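Long-range contact in oxidoreductase NdmD (Pseudomonas putida, PDB 6ICM), which oxidises NADH and passes the electrons to the caffeine N-demethylases NdmA and NdmB, its plant-type ferredoxin domain carrying one [2Fe-2S] cluster: residues 42-47 / 71-76. Numbering follows the deposited sequence.
Sequences GTCITP and IMPCVS. With FES (Fe2/s2 (inorganic) cluster), chain K.
In the [2Fe-2S] site of this ferredoxin-type domain, C44 and C74 grip the same iron: FE2 lies 2.3 Å from C44 SG and 2.2 Å from C74 SG. Cysteine suits both places because its thiolate bonds iron strongly and covalently, and its single methylene keeps the sulfur close to the loop. In C44 the sulfur sits between the backbone N and the carbonyl carbon (chi1 78°), which aims SG at the iron. Sulfides S1 and S2 complete the tetrahedron of FE2; C36 and C41 probably bind the other iron, as in plant-type ferredoxins.

Behind the cluster the segments share a single antiparallel hydrogen-bonded pair, T46 with I71, at the ends of strands 46-48 and 70-71. T46 N donates to I71 O, nearly straight at 166°, and I71 N returns a more bent bond to T46 O, both 3.2 Å long. Their beta-branched side chains, suited to strands, point the same way, T46 OG1 3.7 Å from I71 CG2.

M72 bends twice along its chain and folds back over the turn from G42 to I45. Its CE rests 3.5 Å from G42 CA, where glycine suits the positive phi (91°), while SD lies 3.5 Å from I45 CG1. P73 packs its ring on C44, CD 3.6 Å from SG, with CG reaching toward T46 CG2; proline offers compact apolar surface and no amide N-H to satisfy in this buried place. Thus two loops tied by the T46-I71 pair hold one iron, and carbon from M72 and P73 packs against C44 SG, an apolar setting that may influence the cluster's potential.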
ATOM      1  N   GLY D  42      45.396   5.249  15.832  1.00 64.01           N
ATOM      2  CA  GLY D  42      46.215   6.418  15.608  1.00 55.40           C
ATOM      3  C   GLY D  42      45.850   7.649  16.410  1.00 64.69           C
ATOM      4  O   GLY D  42      46.424   8.721  16.158  1.00 67.85           O
ATOM      5  N   THR D  43      44.916   7.562  17.362  1.00 59.10           N
ATOM      6  CA  THR D  43      44.555   8.810  18.029  1.00 64.55           C
ATOM      7  C   THR D  43      45.641   9.237  18.996  1.00 62.51           C
ATOM      8  O   THR D  43      45.860  10.435  19.182  1.00 70.99           O
ATOM      9  CB  THR D  43      43.193   8.721  18.737  1.00 67.12           C
ATOM     10  OG1 THR D  43      43.086   7.512  19.495  1.00 67.43           O
ATOM     11  CG2 THR D  43      42.053   8.798  17.717  1.00 63.95           C
ATOM     12  N   CYS D  44      46.356   8.290  19.575  1.00 61.28           N
ATOM     13  CA  CYS D  44      47.459   8.656  20.452  1.00 57.98           C
ATOM     14  C   CYS D  44      48.662   9.169  19.705  1.00 56.39           C
ATOM     15  O   CYS D  44      49.713   9.217  20.337  1.00 55.40           O
ATOM     16  CB  CYS D  44      47.870   7.455  21.299  1.00 55.68           C
ATOM     17  SG  CYS D  44      48.885   6.260  20.414  1.00 53.91           S
ATOM     18  N   ILE D  45      48.637   9.532  18.420  1.00 56.28           N
ATOM     19  CA  ILE D  45      49.865   9.966  17.781  1.00 53.38           C
ATOM     20  C   ILE D  45      50.322  11.243  18.452  1.00 52.65           C
ATOM     21  O   ILE D  45      49.513  12.124  18.770  1.00 54.58           O
ATOM     22  CB  ILE D  45      49.676  10.139  16.270  1.00 53.85           C
ATOM     23  CG1 ILE D  45      51.034  10.223  15.595  1.00 51.83           C
ATOM     24  CG2 ILE D  45      48.917  11.395  15.945  1.00 54.85           C
ATOM     25  CD1 ILE D  45      50.936  10.506  14.124  1.00 53.97           C
ATOM     26  N   THR D  46      51.599  11.297  18.785  1.00 55.18           N
ATOM     27  CA  THR D  46      52.188  12.456  19.430  1.00 57.60           C
ATOM     28  C   THR D  46      53.504  12.752  18.729  1.00 54.57           C
ATOM     29  O   THR D  46      54.093  11.870  18.087  1.00 52.45           O
ATOM     30  CB  THR D  46      52.409  12.246  20.942  1.00 54.97           C
ATOM     31  OG1 THR D  46      53.682  11.655  21.177  1.00 53.93           O
ATOM     32  CG2 THR D  46      51.390  11.319  21.506  1.00 44.76           C
ATOM     33  N   PRO D  47      53.965  13.994  18.789  1.00 48.59           N
ATOM     34  CA  PRO D  47      55.119  14.382  17.982  1.00 50.96           C
ATOM     35  C   PRO D  47      56.411  14.352  18.772  1.00 54.38           C
ATOM     36  O   PRO D  47      56.407  14.555  19.985  1.00 51.19           O
ATOM     37  CB  PRO D  47      54.744  15.795  17.541  1.00 51.35           C
ATOM     38  CG  PRO D  47      54.007  16.315  18.685  1.00 53.62           C
ATOM     39  CD  PRO D  47      53.260  15.169  19.311  1.00 53.90           C
ATOM     40  N   ILE D  71      55.452   9.201  17.041  1.00 44.93           N
ATOM     41  CA  ILE D  71      55.494   7.960  17.807  1.00 49.48           C
ATOM     42  C   ILE D  71      54.089   7.679  18.313  1.00 53.46           C
ATOM     43  O   ILE D  71      53.326   8.600  18.618  1.00 54.20           O
ATOM     44  CB  ILE D  71      56.510   8.025  18.982  1.00 54.54           C
ATOM     45  CG1 ILE D  71      56.689   6.635  19.594  1.00 55.63           C
ATOM     46  CG2 ILE D  71      56.051   9.000  20.073  1.00 47.52           C
ATOM     47  CD1 ILE D  71      57.706   6.547  20.667  1.00 59.46           C
ATOM     48  N   MET D  72      53.742   6.394  18.392  1.00 54.19           N
ATOM     49  CA  MET D  72      52.484   5.937  18.959  1.00 53.25           C
ATOM     50  C   MET D  72      52.788   5.360  20.338  1.00 58.89           C
ATOM     51  O   MET D  72      53.281   4.222  20.441  1.00 59.79           O
ATOM     52  CB  MET D  72      51.836   4.887  18.052  1.00 54.15           C
ATOM     53  CG  MET D  72      51.947   5.207  16.560  1.00 53.95           C
ATOM     54  SD  MET D  72      51.103   6.733  16.047  1.00 48.31           S
ATOM     55  CE  MET D  72      49.508   6.427  16.807  1.00 50.14           C
ATOM     56  N   PRO D  73      52.557   6.106  21.420  1.00 56.84           N
ATOM     57  CA  PRO D  73      53.027   5.657  22.741  1.00 56.31           C
ATOM     58  C   PRO D  73      52.335   4.425  23.272  1.00 58.15           C
ATOM     59  O   PRO D  73      52.864   3.800  24.202  1.00 63.32           O
ATOM     60  CB  PRO D  73      52.756   6.866  23.643  1.00 55.24           C
ATOM     61  CG  PRO D  73      51.833   7.738  22.867  1.00 55.80           C
ATOM     62  CD  PRO D  73      52.150   7.516  21.432  1.00 57.79           C
ATOM     63  N   CYS D  74      51.182   4.047  22.728  1.00 58.79           N
ATOM     64  CA  CYS D  74      50.480   2.896  23.267  1.00 55.60           C
ATOM     65  C   CYS D  74      51.254   1.604  23.063  1.00 58.79           C
ATOM     66  O   CYS D  74      51.041   0.652  23.826  1.00 60.85           O
ATOM     67  CB  CYS D  74      49.100   2.774  22.628  1.00 60.32           C
ATOM     68  SG  CYS D  74      49.153   2.488  20.844  1.00 64.49           S
ATOM     69  N   VAL D  75      52.137   1.540  22.052  1.00 52.45           N
ATOM     70  CA  VAL D  75      52.789   0.281  21.706  1.00 49.91           C
ATOM     71  C   VAL D  75      54.259   0.485  21.377  1.00 54.85           C
ATOM     72  O   VAL D  75      55.032  -0.477  21.369  1.00 55.47           O
ATOM     73  CB  VAL D  75      52.075  -0.432  20.536  1.00 55.96           C
ATOM     74  CG1 VAL D  75      50.606  -0.691  20.848  1.00 54.21           C
ATOM     75  CG2 VAL D  75      52.227   0.335  19.223  1.00 59.71           C
ATOM     76  N   SER D  76      54.663   1.719  21.093  1.00 56.22           N
ATOM     77  CA  SER D  76      56.040   1.997  20.714  1.00 59.48           C
ATOM     78  C   SER D  76      56.857   2.471  21.919  1.00 66.17           C
ATOM     79  O   SER D  76      56.310   2.842  22.961  1.00 63.46           O
ATOM     80  CB  SER D  76      56.085   3.034  19.596  1.00 60.68           C
ATOM     81  OG  SER D  76      55.459   2.541  18.423  1.00 60.54           O
TER
HETATM   82 FE1  FES K 601      45.115   3.936  18.957  1.00 73.24          FE
HETATM   83 FE2  FES K 601      47.904   4.202  20.124  1.00 64.10          FE
HETATM   84  S1  FES K 601      45.887   4.484  20.927  1.00 60.44           S
HETATM   85  S2  FES K 601      47.115   3.632  18.142  1.00 67.90           S